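Local coordinates for protein hypothetical sensory transduction histidine kinase (Methanosarcina mazei, PDB 3LI9) that forms the extracellular double-Cache (PDC-fold) sensor domain of a putative membrane histidine kinase, which probably transfers phosphate from ATP to a protein histidine, at residues I39-A44 with I166-D170; G78-F84 with K159-G165; F84-D88 with T100-V104; L139-Y143 with S195-L201. All coordinates share one frame; numbering follows the deposited sequence.

Interaction 1: I39-A44 with I166-D170; sequences IARTLA and IAGVD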
loop_
_atom_site.group_PDB
_atom_site.type_symbol
_atom_site.label_atom_id
_atom_site.label_comp_id
_atom_site.label_asym_id
_atom_site.label_seq_id
_atom_site.Cartn_x
_atom_site.Cartn_y
_atom_site.Cartn_z
ATOM N N ILE A 39 -9.909 -3.849 7.085
ATOM C CA ILE A 39 -9.693 -5.234 7.575
ATOM C C ILE A 39 -8.658 -5.194 8.695
ATOM O O ILE A 39 -8.867 -5.716 9.811
ATOM C CB ILE A 39 -9.159 -6.114 6.460
ATOM C CG1 ILE A 39 -10.272 -6.302 5.388
ATOM C CG2 ILE A 39 -8.728 -7.546 7.051
ATOM C CD1 ILE A 39 -9.782 -7.028 4.101
ATOM N N ALA A 40 -7.520 -4.556 8.400
ATOM C CA ALA A 40 -6.485 -4.406 9.471
ATOM C C ALA A 40 -6.984 -3.652 10.719
ATOM O O ALA A 40 -6.662 -4.033 11.850
ATOM C CB ALA A 40 -5.248 -3.710 8.913
ATOM N N ARG A 41 -7.722 -2.579 10.510
ATOM C CA ARG A 41 -8.250 -1.804 11.629
ATOM C C ARG A 41 -9.246 -2.596 12.452
ATOM O O ARG A 41 -9.226 -2.493 13.689
ATOM C CB ARG A 41 -8.880 -0.546 11.103
ATOM C CG ARG A 41 -9.059 0.449 12.260
ATOM C CD ARG A 41 -9.136 1.931 11.704
ATOM N NE ARG A 41 -9.212 2.854 12.834
ATOM C CZ ARG A 41 -10.346 3.251 13.406
ATOM N NH1 ARG A 41 -11.505 2.772 12.966
ATOM N NH2 ARG A 41 -10.333 4.084 14.454
ATOM N N THR A 42 -10.100 -3.385 11.791
ATOM C CA THR A 42 -11.104 -4.142 12.527
ATOM C C THR A 42 -10.411 -5.264 13.343
ATOM O O THR A 42 -10.763 -5.497 14.500
ATOM C CB THR A 42 -12.095 -4.733 11.581
ATOM O OG1 THR A 42 -12.778 -3.628 10.990
ATOM C CG2 THR A 42 -13.195 -5.503 12.397
ATOM N N LEU A 43 -9.387 -5.864 12.741
ATOM C CA LEU A 43 -8.555 -6.864 13.507
ATOM C C LEU A 43 -7.883 -6.202 14.707
ATOM O O LEU A 43 -7.866 -6.790 15.828
ATOM C CB LEU A 43 -7.509 -7.490 12.586
ATOM C CG LEU A 43 -6.561 -8.526 13.232
ATOM C CD1 LEU A 43 -7.361 -9.663 13.814
ATOM C CD2 LEU A 43 -5.610 -9.071 12.032
ATOM N N ALA A 44 -7.378 -4.976 14.544
ATOM C CA ALA A 44 -6.758 -4.258 15.683
ATOM C C ALA A 44 -7.771 -3.971 16.800
ATOM O O ALA A 44 -7.439 -4.250 17.999
ATOM C CB ALA A 44 -6.043 -2.945 15.217
ATOM N N ILE A 166 0.565 -4.159 16.805
ATOM C CA ILE A 166 -0.042 -3.765 15.540
ATOM C C ILE A 166 -0.815 -4.997 14.974
ATOM O O ILE A 166 -0.516 -6.203 15.271
ATOM C CB ILE A 166 0.951 -3.323 14.433
ATOM C CG1 ILE A 166 1.887 -4.501 14.107
ATOM C CG2 ILE A 166 1.752 -2.007 14.851
ATOM C CD1 ILE A 166 2.771 -4.284 12.920
ATOM N N ALA A 167 -1.787 -4.702 14.111
ATOM C CA ALA A 167 -2.397 -5.743 13.273
ATOM C C ALA A 167 -2.170 -5.202 11.863
ATOM O O ALA A 167 -2.341 -4.011 11.621
ATOM C CB ALA A 167 -3.926 -5.898 13.524
ATOM N N GLY A 168 -1.845 -6.108 10.960
ATOM C CA GLY A 168 -1.544 -5.660 9.611
ATOM C C GLY A 168 -1.937 -6.620 8.540
ATOM O O GLY A 168 -2.146 -7.763 8.801
ATOM N N VAL A 169 -2.085 -6.108 7.310
ATOM C CA VAL A 169 -2.226 -6.959 6.139
ATOM C C VAL A 169 -1.288 -6.529 5.011
ATOM O O VAL A 169 -0.971 -5.308 4.865
ATOM C CB VAL A 169 -3.679 -6.948 5.592
ATOM C CG1 VAL A 169 -4.674 -7.315 6.737
ATOM C CG2 VAL A 169 -4.037 -5.532 5.090
ATOM N N ASP A 170 -0.798 -7.550 4.270
ATOM C CA ASP A 170 0.065 -7.325 3.077
ATOM C C ASP A 170 -0.756 -7.515 1.843
ATOM O O ASP A 170 -1.454 -8.510 1.715
ATOM C CB ASP A 170 1.227 -8.322 3.064
ATOM C CG ASP A 170 2.293 -8.029 4.113
ATOM O OD1 ASP A 170 2.337 -6.920 4.663
ATOM O OD2 ASP A 170 3.143 -8.907 4.341
#

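Interaction 2: G78-F84 with K159-G165; sequences GYEPDAF and KNGEFAG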
loop_
_atom_site.group_PDB
_atom_site.type_symbol
_atom_site.label_atom_id
_atom_site.label_comp_id
_atom_site.label_asym_id
_atom_site.label_seq_id
_atom_site.Cartn_x
_atom_site.Cartn_y
_atom_site.Cartn_z
ATOM N N GLY A 78 1.690 -8.142 15.668
ATOM C CA GLY A 78 3.030 -8.071 16.278
ATOM C C GLY A 78 2.830 -7.309 17.605
ATOM O O GLY A 78 2.274 -6.252 17.609
ATOM N N TYR A 79 3.245 -7.906 18.730
ATOM C CA TYR A 79 3.043 -7.297 20.057
ATOM C C TYR A 79 4.371 -6.888 20.734
ATOM O O TYR A 79 5.430 -7.441 20.465
ATOM C CB TYR A 79 2.371 -8.282 20.951
ATOM C CG TYR A 79 0.876 -8.407 20.675
ATOM C CD1 TYR A 79 0.398 -9.176 19.609
ATOM C CD2 TYR A 79 -0.062 -7.738 21.506
ATOM C CE1 TYR A 79 -1.008 -9.278 19.396
ATOM C CE2 TYR A 79 -1.457 -7.851 21.278
ATOM C CZ TYR A 79 -1.880 -8.607 20.218
ATOM O OH TYR A 79 -3.272 -8.787 20.049
ATOM N N GLU A 80 4.253 -5.855 21.550
ATOM C CA GLU A 80 5.323 -5.482 22.490
ATOM C C GLU A 80 5.582 -6.624 23.441
ATOM O O GLU A 80 4.814 -7.538 23.663
ATOM C CB GLU A 80 4.843 -4.248 23.294
ATOM C CG GLU A 80 4.654 -2.999 22.511
ATOM C CD GLU A 80 5.992 -2.386 22.088
ATOM O OE1 GLU A 80 6.617 -1.699 22.917
ATOM O OE2 GLU A 80 6.405 -2.569 20.938
ATOM N N PRO A 81 6.754 -6.604 24.085
ATOM C CA PRO A 81 7.100 -7.651 25.044
ATOM C C PRO A 81 6.038 -7.840 26.113
ATOM O O PRO A 81 5.634 -6.868 26.757
ATOM C CB PRO A 81 8.427 -7.100 25.646
ATOM C CG PRO A 81 9.034 -6.390 24.524
ATOM C CD PRO A 81 7.837 -5.649 23.863
ATOM N N ASP A 82 5.562 -9.073 26.242
ATOM C CA ASP A 82 4.579 -9.535 27.183
ATOM C C ASP A 82 3.182 -8.892 27.065
ATOM O O ASP A 82 2.335 -9.130 27.913
ATOM C CB ASP A 82 5.118 -9.364 28.609
ATOM C CG ASP A 82 6.036 -10.502 28.998
ATOM O OD1 ASP A 82 5.903 -11.627 28.482
ATOM O OD2 ASP A 82 6.924 -10.269 29.809
ATOM N N ALA A 83 2.944 -8.195 25.952
ATOM C CA ALA A 83 1.688 -7.364 25.780
ATOM C C ALA A 83 0.463 -8.160 25.335
ATOM O O ALA A 83 -0.687 -7.694 25.490
ATOM C CB ALA A 83 1.899 -6.075 24.955
ATOM N N PHE A 84 0.651 -9.365 24.778
ATOM C CA PHE A 84 -0.474 -10.172 24.373
ATOM C C PHE A 84 -1.049 -10.927 25.564
ATOM O O PHE A 84 -2.276 -10.977 25.739
ATOM C CB PHE A 84 -0.063 -11.228 23.305
ATOM C CG PHE A 84 -1.218 -12.109 22.875
ATOM C CD1 PHE A 84 -2.233 -11.547 22.036
ATOM C CD2 PHE A 84 -1.283 -13.436 23.222
ATOM C CE1 PHE A 84 -3.322 -12.325 21.666
ATOM C CE2 PHE A 84 -2.337 -14.279 22.828
ATOM C CZ PHE A 84 -3.349 -13.707 22.016
ATOM N N LYS A 159 -4.330 -1.123 24.240
ATOM C CA LYS A 159 -4.922 -1.862 25.389
ATOM C C LYS A 159 -4.593 -1.029 26.634
ATOM O O LYS A 159 -3.433 -0.593 26.799
ATOM C CB LYS A 159 -4.254 -3.238 25.533
ATOM C CG LYS A 159 -4.619 -4.193 24.427
ATOM C CD LYS A 159 -3.705 -5.453 24.414
ATOM C CE LYS A 159 -4.172 -6.425 25.413
ATOM N NZ LYS A 159 -3.459 -7.732 25.206
ATOM N N ASN A 160 -5.591 -0.784 27.463
ATOM C CA ASN A 160 -5.440 0.036 28.670
ATOM C C ASN A 160 -4.981 1.421 28.250
ATOM O O ASN A 160 -4.280 2.080 28.990
ATOM C CB ASN A 160 -4.486 -0.656 29.674
ATOM C CG ASN A 160 -4.652 -2.215 29.681
ATOM O OD1 ASN A 160 -5.750 -2.785 29.969
ATOM N ND2 ASN A 160 -3.583 -2.883 29.328
ATOM N N GLY A 161 -5.380 1.862 27.032
ATOM C CA GLY A 161 -4.970 3.182 26.542
ATOM C C GLY A 161 -3.531 3.255 25.995
ATOM O O GLY A 161 -3.111 4.295 25.534
ATOM N N GLU A 162 -2.816 2.146 26.033
ATOM C CA GLU A 162 -1.406 2.111 25.653
ATOM C C GLU A 162 -1.155 1.273 24.443
ATOM O O GLU A 162 -1.820 0.236 24.233
ATOM C CB GLU A 162 -0.622 1.475 26.771
ATOM C CG GLU A 162 -0.629 2.395 27.996
ATOM C CD GLU A 162 0.212 1.803 29.142
ATOM O OE1 GLU A 162 0.777 0.707 28.961
ATOM O OE2 GLU A 162 0.306 2.428 30.214
ATOM N N PHE A 163 -0.170 1.697 23.679
ATOM C CA PHE A 163 0.247 0.873 22.535
ATOM C C PHE A 163 0.693 -0.526 22.917
ATOM O O PHE A 163 1.618 -0.713 23.718
ATOM C CB PHE A 163 1.329 1.588 21.757
ATOM C CG PHE A 163 1.821 0.821 20.578
ATOM C CD1 PHE A 163 1.164 0.937 19.366
ATOM C CD2 PHE A 163 2.974 0.026 20.662
ATOM C CE1 PHE A 163 1.662 0.252 18.228
ATOM C CE2 PHE A 163 3.468 -0.678 19.541
ATOM C CZ PHE A 163 2.800 -0.545 18.334
ATOM N N ALA A 164 0.025 -1.580 22.358
ATOM C CA ALA A 164 0.388 -2.966 22.675
ATOM C C ALA A 164 1.036 -3.694 21.476
ATOM O O ALA A 164 1.661 -4.759 21.665
ATOM C CB ALA A 164 -0.801 -3.779 23.138
ATOM N N GLY A 165 0.842 -3.161 20.273
ATOM C CA GLY A 165 1.276 -3.920 19.070
ATOM C C GLY A 165 0.493 -3.401 17.888
ATOM O O GLY A 165 -0.086 -2.309 17.897
HETATM O O HOH W 1 -4.527 -8.557 22.232
HETATM O O HOH W 2 -4.538 -10.316 24.289
#

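Interaction 3: F84-D88 with T100-V104; sequences FDGRD and TGRFV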
loop_
_atom_site.group_PDB
_atom_site.type_symbol
_atom_site.label_atom_id
_atom_site.label_comp_id
_atom_site.label_asym_id
_atom_site.label_seq_id
_atom_site.Cartn_x
_atom_site.Cartn_y
_atom_site.Cartn_z
ATOM N N PHE A 84 0.651 -9.365 24.778
ATOM C CA PHE A 84 -0.474 -10.172 24.373
ATOM C C PHE A 84 -1.049 -10.927 25.564
ATOM O O PHE A 84 -2.276 -10.977 25.739
ATOM C CB PHE A 84 -0.063 -11.228 23.305
ATOM C CG PHE A 84 -1.218 -12.109 22.875
ATOM C CD1 PHE A 84 -2.233 -11.547 22.036
ATOM C CD2 PHE A 84 -1.283 -13.436 23.222
ATOM C CE1 PHE A 84 -3.322 -12.325 21.666
ATOM C CE2 PHE A 84 -2.337 -14.279 22.828
ATOM C CZ PHE A 84 -3.349 -13.707 22.016
ATOM N N ASP A 85 -0.161 -11.531 26.374
ATOM C CA ASP A 85 -0.593 -12.472 27.403
ATOM C C ASP A 85 0.305 -12.590 28.629
ATOM O O ASP A 85 0.070 -13.439 29.453
ATOM C CB ASP A 85 -0.850 -13.860 26.810
ATOM C CG ASP A 85 0.445 -14.539 26.224
ATOM O OD1 ASP A 85 1.538 -13.995 26.383
ATOM O OD2 ASP A 85 0.342 -15.676 25.701
ATOM N N GLY A 86 1.321 -11.751 28.720
ATOM C CA GLY A 86 2.262 -11.758 29.840
ATOM C C GLY A 86 3.134 -13.009 29.869
ATOM O O GLY A 86 3.817 -13.255 30.893
ATOM N N ARG A 87 3.163 -13.791 28.772
ATOM C CA ARG A 87 3.799 -15.136 28.822
ATOM C C ARG A 87 4.804 -15.431 27.678
ATOM O O ARG A 87 4.927 -16.560 27.256
ATOM C CB ARG A 87 2.735 -16.227 28.866
ATOM C CG ARG A 87 1.900 -16.226 30.223
ATOM C CD ARG A 87 1.207 -17.586 30.459
ATOM N NE ARG A 87 0.563 -18.125 29.256
ATOM C CZ ARG A 87 0.930 -19.239 28.584
ATOM N NH1 ARG A 87 1.957 -19.993 28.969
ATOM N NH2 ARG A 87 0.262 -19.606 27.491
ATOM N N ASP A 88 5.520 -14.426 27.258
ATOM C CA ASP A 88 6.474 -14.568 26.155
ATOM C C ASP A 88 7.474 -15.648 26.516
ATOM O O ASP A 88 7.994 -16.332 25.669
ATOM C CB ASP A 88 7.227 -13.278 25.854
ATOM C CG ASP A 88 6.398 -12.227 25.148
ATOM O OD1 ASP A 88 5.213 -12.458 24.891
ATOM O OD2 ASP A 88 6.888 -11.147 24.922
ATOM N N THR A 100 12.599 -14.272 21.051
ATOM C CA THR A 100 12.038 -13.376 22.090
ATOM C C THR A 100 10.791 -13.994 22.754
ATOM O O THR A 100 10.433 -13.638 23.861
ATOM C CB THR A 100 11.646 -11.980 21.534
ATOM O OG1 THR A 100 10.497 -12.142 20.682
ATOM C CG2 THR A 100 12.742 -11.311 20.757
ATOM N N GLY A 101 10.040 -14.848 22.039
ATOM C CA GLY A 101 8.775 -15.338 22.600
ATOM C C GLY A 101 7.632 -14.301 22.389
ATOM O O GLY A 101 6.490 -14.602 22.739
ATOM N N ARG A 102 7.947 -13.142 21.822
ATOM C CA ARG A 102 6.922 -12.081 21.565
ATOM C C ARG A 102 5.877 -12.658 20.608
ATOM O O ARG A 102 6.247 -13.509 19.758
ATOM C CB ARG A 102 7.498 -10.810 20.951
ATOM C CG ARG A 102 8.368 -10.027 21.987
ATOM C CD ARG A 102 9.124 -8.841 21.448
ATOM N NE ARG A 102 8.254 -7.811 20.853
ATOM C CZ ARG A 102 8.704 -6.688 20.376
ATOM N NH1 ARG A 102 10.025 -6.465 20.507
ATOM N NH2 ARG A 102 7.894 -5.800 19.762
ATOM N N PHE A 103 4.618 -12.265 20.753
ATOM C CA PHE A 103 3.591 -12.752 19.773
ATOM C C PHE A 103 3.682 -11.927 18.511
ATOM O O PHE A 103 3.204 -10.806 18.463
ATOM C CB PHE A 103 2.178 -12.653 20.383
ATOM C CG PHE A 103 1.144 -13.489 19.682
ATOM C CD1 PHE A 103 1.443 -14.773 19.200
ATOM C CD2 PHE A 103 -0.153 -12.966 19.486
ATOM C CE1 PHE A 103 0.496 -15.537 18.601
ATOM C CE2 PHE A 103 -1.125 -13.763 18.825
ATOM C CZ PHE A 103 -0.791 -15.048 18.385
ATOM N N VAL A 104 4.329 -12.513 17.473
ATOM C CA VAL A 104 4.612 -11.808 16.216
ATOM C C VAL A 104 4.270 -12.691 14.989
ATOM O O VAL A 104 5.072 -12.807 14.051
ATOM C CB VAL A 104 6.088 -11.299 16.160
ATOM C CG1 VAL A 104 6.274 -10.035 17.126
ATOM C CG2 VAL A 104 7.079 -12.435 16.468
HETATM O O HOH W 3 4.325 -10.340 22.994
HETATM O O HOH W 4 9.614 -10.943 25.067
#

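Interaction 4: L139-Y143 with S195-L201; sequences LTEPY and SNTGIFL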
loop_
_atom_site.group_PDB
_atom_site.type_symbol
_atom_site.label_atom_id
_atom_site.label_comp_id
_atom_site.label_asym_id
_atom_site.label_seq_id
_atom_site.Cartn_x
_atom_site.Cartn_y
_atom_site.Cartn_z
ATOM N N LEU A 139 0.117 3.152 6.020
ATOM C CA LEU A 139 0.271 2.443 4.813
ATOM C C LEU A 139 1.723 2.678 4.384
ATOM O O LEU A 139 2.162 3.851 4.227
ATOM C CB LEU A 139 -0.716 2.975 3.775
ATOM C CG LEU A 139 -0.574 2.493 2.377
ATOM C CD1 LEU A 139 -0.926 1.016 2.237
ATOM C CD2 LEU A 139 -1.535 3.326 1.492
ATOM N N THR A 140 2.461 1.582 4.221
ATOM C CA THR A 140 3.881 1.710 3.804
ATOM C C THR A 140 3.946 2.176 2.341
ATOM O O THR A 140 3.004 2.072 1.522
ATOM C CB THR A 140 4.599 0.316 3.863
ATOM O OG1 THR A 140 4.021 -0.537 2.855
ATOM C CG2 THR A 140 4.499 -0.255 5.290
ATOM N N GLU A 141 5.142 2.599 1.973
ATOM C CA GLU A 141 5.430 2.787 0.560
ATOM C C GLU A 141 5.523 1.374 -0.049
ATOM O O GLU A 141 5.857 0.453 0.675
ATOM C CB GLU A 141 6.714 3.614 0.452
ATOM C CG GLU A 141 6.260 5.169 0.525
ATOM C CD GLU A 141 5.374 5.623 -0.702
ATOM O OE1 GLU A 141 6.034 5.777 -1.741
ATOM O OE2 GLU A 141 4.064 5.843 -0.661
ATOM N N PRO A 142 5.130 1.220 -1.317
ATOM C CA PRO A 142 5.213 -0.115 -1.942
ATOM C C PRO A 142 6.639 -0.628 -1.964
ATOM O O PRO A 142 7.629 0.156 -1.971
ATOM C CB PRO A 142 4.734 0.139 -3.377
ATOM C CG PRO A 142 5.234 1.648 -3.629
ATOM C CD PRO A 142 4.639 2.199 -2.301
ATOM N N TYR A 143 6.764 -1.943 -1.947
ATOM C CA TYR A 143 8.120 -2.551 -1.848
ATOM C C TYR A 143 8.055 -3.945 -2.394
ATOM O O TYR A 143 6.976 -4.587 -2.566
ATOM C CB TYR A 143 8.606 -2.551 -0.397
ATOM C CG TYR A 143 7.726 -3.348 0.542
ATOM C CD1 TYR A 143 7.963 -4.731 0.789
ATOM C CD2 TYR A 143 6.623 -2.714 1.172
ATOM C CE1 TYR A 143 7.092 -5.450 1.662
ATOM C CE2 TYR A 143 5.792 -3.399 2.062
ATOM C CZ TYR A 143 6.020 -4.764 2.268
ATOM O OH TYR A 143 5.237 -5.466 3.125
ATOM N N SER A 195 2.926 5.850 -6.134
ATOM C CA SER A 195 2.759 5.940 -4.690
ATOM C C SER A 195 2.864 7.453 -4.241
ATOM O O SER A 195 3.070 8.357 -5.076
ATOM C CB SER A 195 3.857 5.135 -3.998
ATOM O OG SER A 195 5.095 5.822 -4.192
ATOM N N ASN A 196 2.754 7.666 -2.943
ATOM C CA ASN A 196 2.787 9.019 -2.413
ATOM C C ASN A 196 4.166 9.681 -2.711
ATOM O O ASN A 196 4.236 10.895 -2.956
ATOM C CB ASN A 196 2.573 9.006 -0.913
ATOM C CG ASN A 196 2.531 10.424 -0.351
ATOM O OD1 ASN A 196 1.657 11.234 -0.739
ATOM N ND2 ASN A 196 3.439 10.708 0.498
ATOM N N THR A 197 5.220 8.883 -2.758
ATOM C CA THR A 197 6.551 9.453 -3.094
ATOM C C THR A 197 6.847 9.320 -4.582
ATOM O O THR A 197 7.974 9.532 -4.993
ATOM C CB THR A 197 7.686 8.798 -2.275
ATOM O OG1 THR A 197 7.725 7.358 -2.520
ATOM C CG2 THR A 197 7.486 9.050 -0.755
ATOM N N GLY A 198 5.832 9.028 -5.406
ATOM C CA GLY A 198 5.974 9.113 -6.832
ATOM C C GLY A 198 6.535 7.847 -7.466
ATOM O O GLY A 198 6.792 7.872 -8.676
ATOM N N ILE A 199 6.637 6.754 -6.704
ATOM C CA ILE A 199 7.158 5.500 -7.312
ATOM C C ILE A 199 6.105 4.827 -8.195
ATOM O O ILE A 199 4.923 4.681 -7.790
ATOM C CB ILE A 199 7.482 4.497 -6.209
ATOM C CG1 ILE A 199 8.553 5.069 -5.257
ATOM C CG2 ILE A 199 7.980 3.182 -6.818
ATOM C CD1 ILE A 199 9.953 5.229 -5.965
ATOM N N PHE A 200 6.507 4.395 -9.394
ATOM C CA PHE A 200 5.549 3.732 -10.260
ATOM C C PHE A 200 4.998 2.493 -9.651
ATOM O O PHE A 200 5.752 1.611 -9.231
ATOM C CB PHE A 200 6.184 3.367 -11.667
ATOM C CG PHE A 200 6.439 4.591 -12.530
ATOM C CD1 PHE A 200 5.482 5.004 -13.438
ATOM C CD2 PHE A 200 7.656 5.255 -12.434
ATOM C CE1 PHE A 200 5.641 6.166 -14.271
ATOM C CE2 PHE A 200 7.859 6.441 -13.250
ATOM C CZ PHE A 200 6.858 6.883 -14.132
ATOM N N LEU A 201 3.665 2.379 -9.689
ATOM C CA LEU A 201 3.051 1.104 -9.281
ATOM C C LEU A 201 2.662 0.288 -10.558
ATOM O O LEU A 201 2.204 -0.870 -10.454
ATOM C CB LEU A 201 1.735 1.343 -8.536
ATOM C CG LEU A 201 2.062 2.220 -7.276
ATOM C CD1 LEU A 201 0.846 2.401 -6.446
ATOM C CD2 LEU A 201 3.252 1.710 -6.462
#

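Interaction 1: I39-A44 with I166-D170
Leu43 and Val169 both take first torsions that lay branches into the gap between helix and strand: Leu43 holds CG anti to the backbone N (chi1 179°), alongside the methyl of Ala167, while Val169 has CG1 opposite its carbonyl carbon (chi1 -54°), which puts CG1 against Ile39 and Ala40. Ala167 is the centre of the contact. Its single CB lies 3.7 Å from Leu43 CG and 4.0 Å from Ala44 CB, and it also rests on the helix backbone, 3.7 Å from Ala40 O. That carbonyl is already engaged by Ala44 N in the helical hydrogen bond, so the methyl sits against a peptide oxygen that already has its partner. One turn further back, Ile39 CG2 meets Val169 CG1 at 4.1 Å, the two side chains crossing at about a right angle, and Ala40 CB comes within 4.2 Å of Gly168 CA. The segments run roughly antiparallel, at 154°, with their axes approaching to 7.0 Å; Ala40 and Ala44 facing Ala167 and Gly168 let the backbones come this near. Helix 13-48 thereby lies on the central strand 162-172 of the sheet in the first half of the Cache domain. Leu43 also reaches Ile61, Ile62 and Ile65 of helix 55-67, and Val75 of the neighbouring strand 74-79, so the same leucine ties two helices to the sheet. No hydrogen bond spans the two segments: the helix is held on the sheet here by buried apolar contact and by the fit of branched side chains round small ones, which makes the interface depend on shape more than on directional bonds.

Interaction 2: G78-F84 with K159-G165
Tyr79 and Gly165 sit directly across from each other as an antiparallel non-hydrogen-bonded pair, their CA atoms only 3.9 Å apart, and this is where the contact is tight. Gly78 O stands 2.9 Å from Gly165 CA, a space that a side chain on Gly165 would have to enter. Beside it, Glu80 N donates a nearly straight bond to Ala164 O (2.8 Å, 164° at the hydrogen), tilted out of the carbonyl plane. The same carbonyl oxygen also lies against Tyr79 CD2, and the methyls of Ala83 and Ala164 touch. Glu80, bent at its second torsion (chi2 -72°), runs across Phe163, with its carboxylate at the edge of the ring; the polar end is held by the hydroxyl of Tyr128 and by Lys132, while Gly165 N sits over the centre of one Phe163 face.

The other side is looser and hydrated. Lys159 reaches over with an otherwise extended chain kinked at chi3 (81°), and NZ binds Ala83 O at 2.8 Å, in the carbonyl plane. Two waters extend its grip: water 1 accepts from NZ in a longer bond and meets Tyr79 OH, and water 2 accepts from NZ at 2.9 Å and donates to Phe84 O. The ammonium thus links the end of the Glu80 to Ala83 type II turn to the hairpin through direct and water-borne bonds. Ala164 and Gly165 both face Ile157, which makes a classic beta bulge in the hairpin of strands 148-159 and 162-172, closed by a type I' turn from Lys159 to Glu162, in the antiparallel sheet of this PDC-fold domain.

Interaction 3: F84-D88 with T100-V104
Phe84 turns one ring face to Phe103, whose CD2 lies 3.5 Å above the plane, over the ring centre, while Asp85 OD2 comes to the ring edge in plane. The two rings are oblique, 39° between planes with centroids 4.4 Å apart. They pin together the ends of the long loop between strands 74-79 and 105-108 of the Cache domain, a loop shaped locally by an Asx turn at Asp85 and an ST turn at Thr100. Phe103 reaches its partner with CG anti to the backbone N (chi1 -162°), and its side chain also packs on Arg55, Ala58 and Met59 of helix 55-67. With a serine in place of Phe84, the broad face supporting Phe103 CD2 would be gone, and the Phe103 ring would probably be left without its mate and more able to turn.

Further along the loop, Asp88 packs against Gly101 and Arg102. Backbones there come close enough for a pair of CA-H...O contacts, Asp88 CA to Gly101 O and Gly101 CA to Asp88 O, the second 3.3 Å long. The Asp88 carboxylate crosses the base of the Arg102 side chain at a slant, OD2 3.5 Å from Arg102 CG, but the salt bridge of OD1 is with Arg55, which also bonds Asp85 and Gly101 O, and OD2 accepts a bond from Asp82 N. The guanidinium of Arg102 instead pairs with Asp123 and bonds Tyr79 O. Water also joins the two parts of the loop: Phe103 N donates to water 3 beside Asp88 OD1, and water 4 donates both to Asp88 OD2 at 2.7 Å and to Thr100 O at 3.1 Å.

Interaction 4: L139-Y143 with S195-L201
A type I turn from Ser195 to Gly198 faces the chain at Glu141, with the nearest CA atoms, those of Glu141 and Ser195, 6.7 Å apart, so that the side chains make the contact. The meeting joins the two halves of the double-Cache domain: 139-143 links short strands of the larger sheet, and 195-201 follows strand 190-194 of the four-stranded one. Glu141, folded back at its second torsion (chi2 -65°), brings its carboxylate over the turn. Ser195 OG donates to OE1 at 2.6 Å from the syn side, 16° out of the carboxylate plane, and accepts in its turn from Ile199 N, so that the hydroxyl relays the grip into its own loop. Thr197 OG1 is modelled only 2.4 Å from Glu141 OE1, a donated bond so short that its exact length is doubtful. Weak backbone bonds add to the hold, from Thr197 N to OE1 and from Asn196 N to OE2 at 3.2 Å. Were Glu141 cut back to an alanine here, the carboxylate that gathers the turn would be missing, and the Ser195 hydroxyl is likely to lose its acceptor and the turn its main polar tie to 139-143.

Pro142 carries the apolar half. Its CD packs tightly on the serine, 3.5 Å from Ser195 CB, while Ile199 lies more loosely beside it. Phe261 of strand 261-268 touches Glu141, Pro142 and Leu201, closing the contact from the second sheet. Leu201 crosses the proline at about a right angle, placing its CD2 methyl 3.5 Å from Pro142 CG.

Interactions 1, 2 and 3 form a continuous run in the first half of the domain. Strand 162-172 serves both interaction 1 and interaction 2, whose centres lie about 14 Å apart, and Ile166 N probably bonds Gly78 O (2.8 Å) where they meet. Interactions 2 and 3 share Phe84 and are further joined by a probable bond from Arg102 NE to Tyr79 O (2.9 Å). Interaction 4 lies well away from interactions 2 and 3, its centre about 32 Å from that of interaction 3, but meets interaction 1 where Asp170 OD1 packs 3.6 Å from Tyr143 OH. There Asp170 and Tyr143 both bond a buffer molecule, probably from the crystallisation liquor, which is consistent with a small-molecule pocket.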